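Local coordinates for FAD linked oxidase-like protein (Myceliophthora thermophila, PDB 5L6G) that oxidises the C1 hydroxyl of xylooligosaccharides and related sugars to lactones with a bicovalently bound FAD, passing the electrons to oxygen to give hydrogen peroxide, at residues Phe53-Pro58 against Asp337-Phe342; Thr154-Gly159 against Gly327-Thr332. All blocks are in the same frame, centred on the assembly; numbering follows the deposited sequence.

Interaction 1 (Phe53-Pro58 against Asp337-Phe342); sequences FNDRLP and DQSETF. With XYP (beta-D-xylopyranose), chain I; FAD (flavin-adenine dinucleotide), chain D.
Phe-53 to Asp-55 run beside Ser-339 to Thr-341, and a single beta bridge pairs Asn-54 with Glu-340. Glu-340 N donates to Phe-53 O, and Asp-55 N donates to Glu-340 O at 2.7 Å. The Asn-54 amide lies flat on the Phe-342 ring, planes 8° apart, with ND2 over the ring centre. With CG anti to the backbone N (chi1 -167°), this amide also meets the Phe-342 backbone: ND2 donates to Phe-342 O at 2.9 Å, and OD1 accepts from Phe-342 N. Arg-56 N reaches OD1 from the opposite face, closing an Asx turn. Phe-342 O is gripped from both faces, by Asn-54 ND2 and by Arg-56 NE at 2.9 Å. Beyond NE, Arg-56 NH1 holds O1 of a xylose (chain I) at 2.8 Å. Ser-339 OG donates to the syn side of Asp-55 OD2, and a water links it to Thr-341 OG1. Phe-53 CE2 touches Phe-342 CE1 at 3.4 Å, neither ring over the other's face. FAD C8M sits 3.3 Å above the Phe-53 ring plane, over its centre. His-94, cross-linked to FAD, stacks with the Phe-53 ring. The loop after helix 45-50 meets 337-342, which runs into strand 341-349, beside the flavin's dimethylbenzene end.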
ATOM      1  N   PHE A  53       1.740  12.117   6.827  1.00 13.83           N
ATOM      2  CA  PHE A  53       0.920  11.219   7.609  1.00 13.39           C
ATOM      3  C   PHE A  53       1.728  10.803   8.842  1.00 12.81           C
ATOM      4  O   PHE A  53       1.206  10.733   9.959  1.00 12.96           O
ATOM      5  CB  PHE A  53       0.523   9.971   6.839  1.00 13.19           C
ATOM      6  CG  PHE A  53      -0.114   8.955   7.717  1.00 13.14           C
ATOM      7  CD1 PHE A  53      -1.378   9.189   8.241  1.00 13.59           C
ATOM      8  CD2 PHE A  53       0.569   7.814   8.088  1.00 13.08           C
ATOM      9  CE1 PHE A  53      -1.960   8.270   9.103  1.00 13.58           C
ATOM     10  CE2 PHE A  53      -0.008   6.885   8.946  1.00 13.04           C
ATOM     11  CZ  PHE A  53      -1.276   7.117   9.450  1.00 13.19           C
ATOM     12  N   ASN A  54       3.000  10.517   8.624  1.00 12.07           N
ATOM     13  CA  ASN A  54       3.880  10.146   9.711  1.00 12.22           C
ATOM     14  C   ASN A  54       4.528  11.391  10.285  1.00 12.83           C
ATOM     15  O   ASN A  54       5.462  11.926   9.699  1.00 12.60           O
ATOM     16  CB  ASN A  54       4.957   9.164   9.241  1.00 11.57           C
ATOM     17  CG  ASN A  54       5.708   8.512  10.406  1.00 11.54           C
ATOM     18  OD1 ASN A  54       5.637   8.954  11.568  1.00 11.54           O
ATOM     19  ND2 ASN A  54       6.438   7.466  10.094  1.00 11.05           N
ATOM     20  N   ASP A  55       4.035  11.832  11.437  1.00 13.33           N
ATOM     21  CA  ASP A  55       4.572  13.019  12.105  1.00 14.36           C
ATOM     22  C   ASP A  55       6.019  12.899  12.535  1.00 14.10           C
ATOM     23  O   ASP A  55       6.630  13.891  12.911  1.00 14.21           O
ATOM     24  CB  ASP A  55       3.738  13.374  13.333  1.00 15.63           C
ATOM     25  CG  ASP A  55       2.428  14.002  12.973  1.00 16.48           C
ATOM     26  OD1 ASP A  55       2.422  14.866  12.073  1.00 17.21           O
ATOM     27  OD2 ASP A  55       1.416  13.618  13.587  1.00 17.38           O
ATOM     28  N   ARG A  56       6.557  11.686  12.509  1.00 13.86           N
ATOM     29  CA  ARG A  56       7.982  11.497  12.774  1.00 14.10           C
ATOM     30  C   ARG A  56       8.837  12.078  11.647  1.00 13.91           C
ATOM     31  O   ARG A  56      10.006  12.369  11.866  1.00 14.03           O
ATOM     32  CB  ARG A  56       8.300  10.023  12.914  1.00 13.64           C
ATOM     33  CG  ARG A  56       9.669   9.719  13.485  1.00 13.89           C
ATOM     34  CD  ARG A  56       9.836   8.215  13.700  1.00 13.39           C
ATOM     35  NE  ARG A  56       9.871   7.436  12.476  1.00 12.86           N
ATOM     36  CZ  ARG A  56      10.915   7.374  11.646  1.00 12.96           C
ATOM     37  NH1 ARG A  56      12.018   8.086  11.879  1.00 13.30           N
ATOM     38  NH2 ARG A  56      10.856   6.610  10.562  1.00 12.59           N
ATOM     39  N   LEU A  57       8.248  12.233  10.456  1.00 13.59           N
ATOM     40  CA  LEU A  57       8.975  12.535   9.242  1.00 13.58           C
ATOM     41  C   LEU A  57       8.396  13.706   8.431  1.00 13.84           C
ATOM     42  O   LEU A  57       7.993  13.544   7.264  1.00 13.26           O
ATOM     43  CB  LEU A  57       9.052  11.277   8.380  1.00 13.05           C
ATOM     44  CG  LEU A  57       9.855  10.121   8.968  1.00 13.09           C
ATOM     45  CD1 LEU A  57       9.695   8.903   8.063  1.00 12.64           C
ATOM     46  CD2 LEU A  57      11.332  10.484   9.194  1.00 13.44           C
ATOM     47  N   PRO A  58       8.377  14.907   9.035  1.00 14.42           N
ATOM     48  CA  PRO A  58       8.016  16.065   8.287  1.00 14.77           C
ATOM     49  C   PRO A  58       9.167  16.437   7.369  1.00 15.08           C
ATOM     50  O   PRO A  58      10.340  16.240   7.733  1.00 15.57           O
ATOM     51  CB  PRO A  58       7.836  17.126   9.360  1.00 15.49           C
ATOM     52  CG  PRO A  58       8.848  16.749  10.398  1.00 15.62           C
ATOM     53  CD  PRO A  58       8.848  15.250  10.394  1.00 15.14           C
ATOM     54  N   ASP A 337      -6.009  15.821   7.552  1.00 33.90           N
ATOM     55  CA  ASP A 337      -4.797  15.964   8.359  1.00 34.77           C
ATOM     56  C   ASP A 337      -4.614  14.856   9.402  1.00 33.36           C
ATOM     57  O   ASP A 337      -3.993  15.092  10.445  1.00 33.66           O
ATOM     58  CB  ASP A 337      -4.790  17.348   9.035  1.00 37.10           C
ATOM     59  CG  ASP A 337      -5.902  17.515  10.060  1.00 39.34           C
ATOM     60  OD1 ASP A 337      -6.566  16.518  10.413  1.00 39.63           O
ATOM     61  OD2 ASP A 337      -6.112  18.659  10.522  1.00 43.88           O
ATOM     62  N   GLN A 338      -5.134  13.654   9.127  1.00 30.58           N
ATOM     63  CA  GLN A 338      -4.934  12.539  10.035  1.00 29.78           C
ATOM     64  C   GLN A 338      -3.437  12.254  10.055  1.00 25.44           C
ATOM     65  O   GLN A 338      -2.787  12.240   8.993  1.00 25.19           O
ATOM     66  CB  GLN A 338      -5.705  11.295   9.582  1.00 32.48           C
ATOM     67  CG  GLN A 338      -7.214  11.470   9.559  1.00 35.51           C
ATOM     68  CD  GLN A 338      -7.772  11.847  10.916  1.00 38.42           C
ATOM     69  OE1 GLN A 338      -8.039  13.025  11.182  1.00 42.63           O
ATOM     70  NE2 GLN A 338      -7.937  10.852  11.791  1.00 40.17           N
ATOM     71  N   SER A 339      -2.869  12.095  11.243  1.00 20.38           N
ATOM     72  CA  SER A 339      -1.455  11.745  11.321  1.00 17.94           C
ATOM     73  C   SER A 339      -1.139  10.935  12.583  1.00 16.54           C
ATOM     74  O   SER A 339      -1.876  10.983  13.555  1.00 16.16           O
ATOM     75  CB  SER A 339      -0.592  12.998  11.256  1.00 17.78           C
ATOM     76  OG  SER A 339      -0.775  13.808  12.392  1.00 18.41           O
ATOM     77  N   GLU A 340      -0.043  10.185  12.522  1.00 14.76           N
ATOM     78  CA  GLU A 340       0.463   9.397  13.645  1.00 14.13           C
ATOM     79  C   GLU A 340       1.965   9.506  13.669  1.00 13.27           C
ATOM     80  O   GLU A 340       2.588   9.950  12.680  1.00 12.59           O
ATOM     81  CB  GLU A 340       0.064   7.922  13.525  1.00 13.73           C
ATOM     82  CG  GLU A 340      -1.429   7.721  13.422  1.00 14.16           C
ATOM     83  CD  GLU A 340      -1.852   6.281  13.308  1.00 14.34           C
ATOM     84  OE1 GLU A 340      -1.018   5.353  13.363  1.00 14.13           O
ATOM     85  OE2 GLU A 340      -3.066   6.077  13.155  1.00 15.40           O
ATOM     86  N   THR A 341       2.551   9.122  14.796  1.00 12.84           N
ATOM     87  CA  THR A 341       4.006   9.110  14.943  1.00 12.71           C
ATOM     88  C   THR A 341       4.413   7.666  15.107  1.00 12.15           C
ATOM     89  O   THR A 341       3.987   7.006  16.043  1.00 12.03           O
ATOM     90  CB  THR A 341       4.456   9.910  16.167  1.00 13.33           C
ATOM     91  OG1 THR A 341       3.973  11.257  16.054  1.00 13.82           O
ATOM     92  CG2 THR A 341       5.970   9.933  16.296  1.00 13.41           C
ATOM     93  N   PHE A 342       5.251   7.167  14.213  1.00 11.60           N
ATOM     94  CA  PHE A 342       5.541   5.749  14.212  1.00 11.26           C
ATOM     95  C   PHE A 342       6.773   5.386  13.384  1.00 10.95           C
ATOM     96  O   PHE A 342       7.297   6.202  12.588  1.00 10.47           O
ATOM     97  CB  PHE A 342       4.318   4.976  13.684  1.00 10.95           C
ATOM     98  CG  PHE A 342       4.000   5.276  12.239  1.00 10.64           C
ATOM     99  CD1 PHE A 342       3.269   6.401  11.900  1.00 10.99           C
ATOM    100  CD2 PHE A 342       4.455   4.453  11.222  1.00 10.28           C
ATOM    101  CE1 PHE A 342       2.993   6.698  10.568  1.00 10.69           C
ATOM    102  CE2 PHE A 342       4.164   4.740   9.884  1.00 10.10           C
ATOM    103  CZ  PHE A 342       3.439   5.863   9.567  1.00 10.24           C
TER
HETATM  104  O1  XYP I 510      13.692   7.724   9.637  1.00 19.29           O
HETATM  105  C1  XYP I 510      14.593   6.641   9.635  1.00 19.46           C
HETATM  106  C2  XYP I 510      15.705   6.928  10.645  1.00 19.79           C
HETATM  107  C3  XYP I 510      16.631   5.737  10.691  1.00 19.07           C
HETATM  108  C4  XYP I 510      15.820   4.515  11.071  1.00 18.50           C
HETATM  109  C5  XYP I 510      14.675   4.319  10.101  1.00 18.83           C
HETATM  110  O2  XYP I 510      16.439   8.120  10.303  1.00 20.76           O
HETATM  111  O3  XYP I 510      17.648   5.923  11.672  1.00 18.30           O
HETATM  112  O4  XYP I 510      16.697   3.394  11.072  1.00 18.43           O
HETATM  113  O5  XYP I 510      13.864   5.493  10.035  1.00 20.41           O
HETATM  114  PA  FAD D 501       1.622   9.360  -1.016  1.00  9.98           P
HETATM  115  O1A FAD D 501       0.868  10.538  -1.588  1.00  9.87           O
HETATM  116  O2A FAD D 501       2.480   9.631   0.180  1.00  8.78           O
HETATM  117  O5B FAD D 501       2.388   8.600  -2.159  1.00 10.20           O
HETATM  118  C5B FAD D 501       3.166   7.419  -1.945  1.00  9.94           C
HETATM  119  C4B FAD D 501       4.161   7.250  -3.071  1.00  9.91           C
HETATM  120  O4B FAD D 501       3.457   7.139  -4.311  1.00  9.88           O
HETATM  121  C3B FAD D 501       5.094   8.441  -3.216  1.00  9.73           C
HETATM  122  O3B FAD D 501       6.338   8.000  -3.717  1.00 10.14           O
HETATM  123  C2B FAD D 501       4.414   9.289  -4.260  1.00 10.08           C
HETATM  124  O2B FAD D 501       5.289  10.197  -4.918  1.00  9.78           O
HETATM  125  C1B FAD D 501       3.830   8.227  -5.164  1.00  9.71           C
HETATM  126  N9A FAD D 501       2.658   8.744  -5.874  1.00  9.44           N
HETATM  127  C8A FAD D 501       1.553   9.282  -5.368  1.00  9.69           C
HETATM  128  N7A FAD D 501       0.706   9.659  -6.355  1.00  9.57           N
HETATM  129  C5A FAD D 501       1.311   9.327  -7.495  1.00  9.58           C
HETATM  130  C6A FAD D 501       0.983   9.474  -8.911  1.00  9.84           C
HETATM  131  N6A FAD D 501      -0.208  10.028  -9.209  1.00 10.53           N
HETATM  132  N1A FAD D 501       1.894   9.048  -9.811  1.00  9.97           N
HETATM  133  C2A FAD D 501       3.058   8.487  -9.476  1.00  9.65           C
HETATM  134  N3A FAD D 501       3.428   8.319  -8.171  1.00 10.02           N
HETATM  135  C4A FAD D 501       2.588   8.726  -7.181  1.00  9.59           C
HETATM  136  N1  FAD D 501      -1.595  -0.330   2.195  1.00 12.22           N
HETATM  137  C2  FAD D 501      -2.133  -1.536   1.829  1.00 12.68           C
HETATM  138  O2  FAD D 501      -1.573  -2.205   0.916  1.00 12.95           O
HETATM  139  N3  FAD D 501      -3.270  -1.995   2.408  1.00 12.61           N
HETATM  140  C4  FAD D 501      -3.938  -1.299   3.360  1.00 13.12           C
HETATM  141  O4  FAD D 501      -4.997  -1.713   3.910  1.00 13.36           O
HETATM  142  C4X FAD D 501      -3.414   0.008   3.812  1.00 13.12           C
HETATM  143  N5  FAD D 501      -4.016   0.775   4.767  1.00 13.90           N
HETATM  144  C5X FAD D 501      -3.531   2.011   5.159  1.00 14.20           C
HETATM  145  C6  FAD D 501      -4.172   2.804   6.120  1.00 14.73           C
HETATM  146  C7  FAD D 501      -3.622   4.042   6.490  1.00 14.05           C
HETATM  147  C7M FAD D 501      -4.334   4.854   7.544  1.00 14.98           C
HETATM  148  C8  FAD D 501      -2.373   4.563   5.833  1.00 12.58           C
HETATM  149  C8M FAD D 501      -1.796   5.936   6.162  1.00 12.15           C
HETATM  150  C9  FAD D 501      -1.763   3.763   4.873  1.00 12.50           C
HETATM  151  C9A FAD D 501      -2.277   2.503   4.520  1.00 12.43           C
HETATM  152  N10 FAD D 501      -1.650   1.669   3.555  1.00 12.32           N
HETATM  153  C10 FAD D 501      -2.167   0.433   3.163  1.00 12.53           C
HETATM  154  C1' FAD D 501      -0.417   2.062   2.883  1.00 11.38           C
HETATM  155  C2' FAD D 501      -0.670   2.770   1.590  1.00 10.51           C
HETATM  156  O2' FAD D 501      -1.002   1.773   0.620  1.00 10.41           O
HETATM  157  C3' FAD D 501       0.647   3.416   1.197  1.00 10.29           C
HETATM  158  O3' FAD D 501       1.107   4.309   2.218  1.00  9.90           O
HETATM  159  C4' FAD D 501       0.437   4.183  -0.111  1.00 10.07           C
HETATM  160  O4' FAD D 501       1.668   4.181  -0.849  1.00 10.84           O
HETATM  161  C5' FAD D 501      -0.044   5.578   0.194  1.00 10.24           C
HETATM  162  O5' FAD D 501      -0.587   6.166  -0.990  1.00 10.12           O
HETATM  163  P   FAD D 501      -0.828   7.726  -0.976  1.00  9.81           P
HETATM  164  O1P FAD D 501      -1.205   8.220  -2.337  1.00  9.44           O
HETATM  165  O2P FAD D 501      -1.736   8.089   0.155  1.00  9.63           O
HETATM  166  O3P FAD D 501       0.596   8.252  -0.468  1.00  9.76           O
HETATM  167  O   HOH W   1       1.295  12.118  15.741  1.00 19.62           O

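Interaction 2 (Thr154-Gly159 against Gly327-Thr332); sequences TCPGVG and GEIDIT. With FAD (flavin-adenine dinucleotide), chain D; XYP (beta-D-xylopyranose), chain H.
Pro-156 packs against Ile-329 and Ile-331 in the apolar part of this contact. Its ring projects toward Gly-327 to Thr-332 and touches the ends of the two isoleucines. CB meets Ile-331 CD1 at 3.8 Å, and CG meets Ile-329 CD1 at 4.0 Å. With CG1 anti to the carbonyl carbon (chi1 -56°), the Ile-331 chain carries CD1 to Pro-156 CB and on to the backbone N of Gly-157. Pro-156 also rests on backbone carbonyls: its CB is 3.5 Å from Ile-329 O, and its CG touches Glu-328 O. No direct hydrogen bond crosses between the segments. Water lies near both backbones, 2.7 Å from Pro-156 O.

The covalent link lies on the other side of the 154-159 loop. Cys-155 SG is bonded to FAD C6 at 1.7 Å. His-94 supplies the second link to the flavin.

Polar bonds hold both cofactor and substrate. Thr-154 N donates to FAD O4 at 2.9 Å, and Gly-159 N donates to the phosphate oxygen FAD O2P. Thr-154 OG1 shares a hydrogen bond of 2.7 Å with O2 of the xylose (chain H). Arg-272, Glu-412 and Tyr-451 also bond this sugar. A valine in place of Thr-154 would probably leave the sugar O2 without its hydroxyl partner.

Val-158 adds van der Waals contact, with CG2 3.4 Å from FAD C9. Gly-159 stands at the N-cap of helix 160-165, so the helix dipole may favour the nearby phosphate. The chemistry is two-sided: apolar contacts and water face 327-332, while a thioether and directed hydrogen bonds hold the cofactor and help position the sugar.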
ATOM      1  N   THR A 154      -7.710  -1.038   3.191  1.00 15.91           N
ATOM      2  CA  THR A 154      -8.597  -0.495   4.181  1.00 17.15           C
ATOM      3  C   THR A 154      -8.012   0.885   4.414  1.00 17.97           C
ATOM      4  O   THR A 154      -6.832   1.113   4.157  1.00 19.36           O
ATOM      5  CB  THR A 154      -8.497  -1.286   5.501  1.00 16.90           C
ATOM      6  OG1 THR A 154      -7.244  -0.995   6.131  1.00 16.46           O
ATOM      7  CG2 THR A 154      -8.576  -2.811   5.264  1.00 16.97           C
ATOM      8  N   CYS A 155      -8.777   1.809   4.943  1.00 19.01           N
ATOM      9  CA  CYS A 155      -8.198   3.119   5.224  1.00 19.01           C
ATOM     10  C   CYS A 155      -8.743   4.082   4.181  1.00 17.65           C
ATOM     11  O   CYS A 155      -8.163   4.226   3.106  1.00 17.26           O
ATOM     12  CB  CYS A 155      -6.649   3.137   5.174  1.00 19.74           C
ATOM     13  SG  CYS A 155      -5.713   2.382   6.544  1.00 21.67           S
ATOM     14  N   PRO A 156      -9.839   4.768   4.516  1.00 17.08           N
ATOM     15  CA  PRO A 156     -10.529   5.674   3.586  1.00 16.70           C
ATOM     16  C   PRO A 156      -9.669   6.826   3.096  1.00 15.46           C
ATOM     17  O   PRO A 156      -9.902   7.335   1.998  1.00 14.84           O
ATOM     18  CB  PRO A 156     -11.681   6.236   4.410  1.00 17.61           C
ATOM     19  CG  PRO A 156     -11.791   5.370   5.619  1.00 18.18           C
ATOM     20  CD  PRO A 156     -10.469   4.730   5.845  1.00 17.42           C
ATOM     21  N   GLY A 157      -8.678   7.231   3.889  1.00 14.80           N
ATOM     22  CA  GLY A 157      -7.886   8.426   3.566  1.00 14.23           C
ATOM     23  C   GLY A 157      -6.713   8.192   2.638  1.00 13.49           C
ATOM     24  O   GLY A 157      -6.099   9.148   2.161  1.00 13.53           O
ATOM     25  N   VAL A 158      -6.393   6.927   2.385  1.00 12.48           N
ATOM     26  CA  VAL A 158      -5.292   6.570   1.530  1.00 11.81           C
ATOM     27  C   VAL A 158      -5.539   7.015   0.088  1.00 11.71           C
ATOM     28  O   VAL A 158      -6.641   6.882  -0.437  1.00 11.65           O
ATOM     29  CB  VAL A 158      -5.002   5.073   1.597  1.00 11.46           C
ATOM     30  CG1 VAL A 158      -4.121   4.607   0.447  1.00 11.24           C
ATOM     31  CG2 VAL A 158      -4.356   4.740   2.926  1.00 11.44           C
ATOM     32  N   GLY A 159      -4.502   7.568  -0.533  1.00 11.23           N
ATOM     33  CA  GLY A 159      -4.638   8.070  -1.893  1.00 11.55           C
ATOM     34  C   GLY A 159      -4.497   6.936  -2.879  1.00 11.40           C
ATOM     35  O   GLY A 159      -3.681   6.059  -2.692  1.00 11.24           O
ATOM     36  N   GLY A 327     -13.980   7.748  11.249  1.00 45.85           N
ATOM     37  CA  GLY A 327     -15.336   8.279  11.225  1.00 45.82           C
ATOM     38  C   GLY A 327     -15.733   8.555   9.789  1.00 44.30           C
ATOM     39  O   GLY A 327     -16.739   8.033   9.295  1.00 45.71           O
ATOM     40  N   GLU A 328     -14.912   9.356   9.112  1.00 41.40           N
ATOM     41  CA  GLU A 328     -15.187   9.771   7.739  1.00 38.41           C
ATOM     42  C   GLU A 328     -14.788   8.682   6.740  1.00 33.03           C
ATOM     43  O   GLU A 328     -13.665   8.164   6.775  1.00 31.82           O
ATOM     44  CB  GLU A 328     -14.452  11.077   7.412  1.00 41.27           C
ATOM     45  CG  GLU A 328     -15.322  12.327   7.405  1.00 44.50           C
ATOM     46  CD  GLU A 328     -16.007  12.556   6.061  1.00 47.80           C
ATOM     47  OE1 GLU A 328     -16.967  11.816   5.742  1.00 50.67           O
ATOM     48  OE2 GLU A 328     -15.592  13.486   5.324  1.00 48.00           O
ATOM     49  N   ILE A 329     -15.713   8.354   5.841  1.00 28.47           N
ATOM     50  CA  ILE A 329     -15.450   7.409   4.757  1.00 25.33           C
ATOM     51  C   ILE A 329     -15.230   8.129   3.428  1.00 23.45           C
ATOM     52  O   ILE A 329     -14.210   7.935   2.784  1.00 21.53           O
ATOM     53  CB  ILE A 329     -16.630   6.441   4.614  1.00 25.77           C
ATOM     54  CG1 ILE A 329     -16.830   5.683   5.929  1.00 26.00           C
ATOM     55  CG2 ILE A 329     -16.414   5.471   3.463  1.00 25.39           C
ATOM     56  CD1 ILE A 329     -15.704   4.742   6.282  1.00 25.18           C
ATOM     57  N   ASP A 330     -16.198   8.947   3.024  1.00 22.55           N
ATOM     58  CA  ASP A 330     -16.142   9.638   1.731  1.00 21.97           C
ATOM     59  C   ASP A 330     -15.323  10.921   1.880  1.00 21.76           C
ATOM     60  O   ASP A 330     -15.863  12.019   1.900  1.00 22.23           O
ATOM     61  CB  ASP A 330     -17.561   9.925   1.227  1.00 22.34           C
ATOM     62  CG  ASP A 330     -17.580  10.487  -0.191  1.00 22.49           C
ATOM     63  OD1 ASP A 330     -16.526  10.496  -0.866  1.00 21.79           O
ATOM     64  OD2 ASP A 330     -18.646  10.936  -0.619  1.00 23.04           O
ATOM     65  N   ILE A 331     -14.014  10.763   1.990  1.00 21.38           N
ATOM     66  CA  ILE A 331     -13.114  11.876   2.261  1.00 21.92           C
ATOM     67  C   ILE A 331     -12.613  12.512   0.973  1.00 22.34           C
ATOM     68  O   ILE A 331     -11.965  11.854   0.167  1.00 21.62           O
ATOM     69  CB  ILE A 331     -11.887  11.424   3.062  1.00 21.60           C
ATOM     70  CG1 ILE A 331     -12.306  10.727   4.358  1.00 21.99           C
ATOM     71  CG2 ILE A 331     -10.986  12.622   3.360  1.00 21.68           C
ATOM     72  CD1 ILE A 331     -11.189   9.941   5.017  1.00 21.70           C
ATOM     73  N   THR A 332     -12.911  13.798   0.808  1.00 23.48           N
ATOM     74  CA  THR A 332     -12.361  14.609  -0.276  1.00 24.16           C
ATOM     75  C   THR A 332     -11.809  15.965   0.194  1.00 26.25           C
ATOM     76  O   THR A 332     -11.256  16.705  -0.604  1.00 25.57           O
ATOM     77  CB  THR A 332     -13.441  14.898  -1.333  1.00 23.93           C
ATOM     78  OG1 THR A 332     -14.519  15.619  -0.726  1.00 24.17           O
ATOM     79  CG2 THR A 332     -13.968  13.606  -1.932  1.00 23.56           C
TER
HETATM   80  PA  FAD D 501       1.622   9.360  -1.016  1.00  9.98           P
HETATM   81  O1A FAD D 501       0.868  10.538  -1.588  1.00  9.87           O
HETATM   82  O2A FAD D 501       2.480   9.631   0.180  1.00  8.78           O
HETATM   83  O5B FAD D 501       2.388   8.600  -2.159  1.00 10.20           O
HETATM   84  C5B FAD D 501       3.166   7.419  -1.945  1.00  9.94           C
HETATM   85  C4B FAD D 501       4.161   7.250  -3.071  1.00  9.91           C
HETATM   86  O4B FAD D 501       3.457   7.139  -4.311  1.00  9.88           O
HETATM   87  C3B FAD D 501       5.094   8.441  -3.216  1.00  9.73           C
HETATM   88  O3B FAD D 501       6.338   8.000  -3.717  1.00 10.14           O
HETATM   89  C2B FAD D 501       4.414   9.289  -4.260  1.00 10.08           C
HETATM   90  O2B FAD D 501       5.289  10.197  -4.918  1.00  9.78           O
HETATM   91  C1B FAD D 501       3.830   8.227  -5.164  1.00  9.71           C
HETATM   92  N9A FAD D 501       2.658   8.744  -5.874  1.00  9.44           N
HETATM   93  C8A FAD D 501       1.553   9.282  -5.368  1.00  9.69           C
HETATM   94  N7A FAD D 501       0.706   9.659  -6.355  1.00  9.57           N
HETATM   95  C5A FAD D 501       1.311   9.327  -7.495  1.00  9.58           C
HETATM   96  C6A FAD D 501       0.983   9.474  -8.911  1.00  9.84           C
HETATM   97  N6A FAD D 501      -0.208  10.028  -9.209  1.00 10.53           N
HETATM   98  N1A FAD D 501       1.894   9.048  -9.811  1.00  9.97           N
HETATM   99  C2A FAD D 501       3.058   8.487  -9.476  1.00  9.65           C
HETATM  100  N3A FAD D 501       3.428   8.319  -8.171  1.00 10.02           N
HETATM  101  C4A FAD D 501       2.588   8.726  -7.181  1.00  9.59           C
HETATM  102  N1  FAD D 501      -1.595  -0.330   2.195  1.00 12.22           N
HETATM  103  C2  FAD D 501      -2.133  -1.536   1.829  1.00 12.68           C
HETATM  104  O2  FAD D 501      -1.573  -2.205   0.916  1.00 12.95           O
HETATM  105  N3  FAD D 501      -3.270  -1.995   2.408  1.00 12.61           N
HETATM  106  C4  FAD D 501      -3.938  -1.299   3.360  1.00 13.12           C
HETATM  107  O4  FAD D 501      -4.997  -1.713   3.910  1.00 13.36           O
HETATM  108  C4X FAD D 501      -3.414   0.008   3.812  1.00 13.12           C
HETATM  109  N5  FAD D 501      -4.016   0.775   4.767  1.00 13.90           N
HETATM  110  C5X FAD D 501      -3.531   2.011   5.159  1.00 14.20           C
HETATM  111  C6  FAD D 501      -4.172   2.804   6.120  1.00 14.73           C
HETATM  112  C7  FAD D 501      -3.622   4.042   6.490  1.00 14.05           C
HETATM  113  C7M FAD D 501      -4.334   4.854   7.544  1.00 14.98           C
HETATM  114  C8  FAD D 501      -2.373   4.563   5.833  1.00 12.58           C
HETATM  115  C8M FAD D 501      -1.796   5.936   6.162  1.00 12.15           C
HETATM  116  C9  FAD D 501      -1.763   3.763   4.873  1.00 12.50           C
HETATM  117  C9A FAD D 501      -2.277   2.503   4.520  1.00 12.43           C
HETATM  118  N10 FAD D 501      -1.650   1.669   3.555  1.00 12.32           N
HETATM  119  C10 FAD D 501      -2.167   0.433   3.163  1.00 12.53           C
HETATM  120  C1' FAD D 501      -0.417   2.062   2.883  1.00 11.38           C
HETATM  121  C2' FAD D 501      -0.670   2.770   1.590  1.00 10.51           C
HETATM  122  O2' FAD D 501      -1.002   1.773   0.620  1.00 10.41           O
HETATM  123  C3' FAD D 501       0.647   3.416   1.197  1.00 10.29           C
HETATM  124  O3' FAD D 501       1.107   4.309   2.218  1.00  9.90           O
HETATM  125  C4' FAD D 501       0.437   4.183  -0.111  1.00 10.07           C
HETATM  126  O4' FAD D 501       1.668   4.181  -0.849  1.00 10.84           O
HETATM  127  C5' FAD D 501      -0.044   5.578   0.194  1.00 10.24           C
HETATM  128  O5' FAD D 501      -0.587   6.166  -0.990  1.00 10.12           O
HETATM  129  P   FAD D 501      -0.828   7.726  -0.976  1.00  9.81           P
HETATM  130  O1P FAD D 501      -1.205   8.220  -2.337  1.00  9.44           O
HETATM  131  O2P FAD D 501      -1.736   8.089   0.155  1.00  9.63           O
HETATM  132  O3P FAD D 501       0.596   8.252  -0.468  1.00  9.76           O
HETATM  133  O1  XYP H 509      -2.580  -2.873   6.468  1.00 35.63           O
HETATM  134  C1  XYP H 509      -3.192  -1.704   7.007  1.00 32.88           C
HETATM  135  C2  XYP H 509      -4.351  -2.118   7.912  1.00 32.75           C
HETATM  136  C3  XYP H 509      -4.912  -0.923   8.671  1.00 33.05           C
HETATM  137  C4  XYP H 509      -3.789  -0.183   9.393  1.00 32.92           C
HETATM  138  C5  XYP H 509      -2.656   0.172   8.422  1.00 32.40           C
HETATM  139  O2  XYP H 509      -5.368  -2.689   7.088  1.00 27.57           O
HETATM  140  O3  XYP H 509      -5.965  -1.334   9.560  1.00 34.47           O
HETATM  141  O4  XYP H 509      -4.285   1.046   9.936  1.00 31.47           O
HETATM  142  O5  XYP H 509      -2.199  -0.973   7.708  1.00 34.32           O
HETATM  143  O   HOH W   2     -11.828   8.766   0.836  1.00 28.58           O

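Both contacts touch the same FAD, but different parts of it. Their centres are 16 Å apart and they do not touch. Interaction 2 is nested in the chain loop closed by interaction 1, and 327-332 and 337-342 lie close in sequence, leading up to or into strand 341-349. Interaction 1 is partly buried and reaches a sugar bound away from the flavin-side xylose. It is rich in direct hydrogen bonds, and buries 497 Å². Interaction 2 is more buried yet smaller, at 162 Å², and its segments meet through apolar contacts. The 154-159 loop turns its covalent bond and several hydrogen bonds to the ligands. In interaction 1 the flavin's C8M methyl simply lies over the Phe-53 ring.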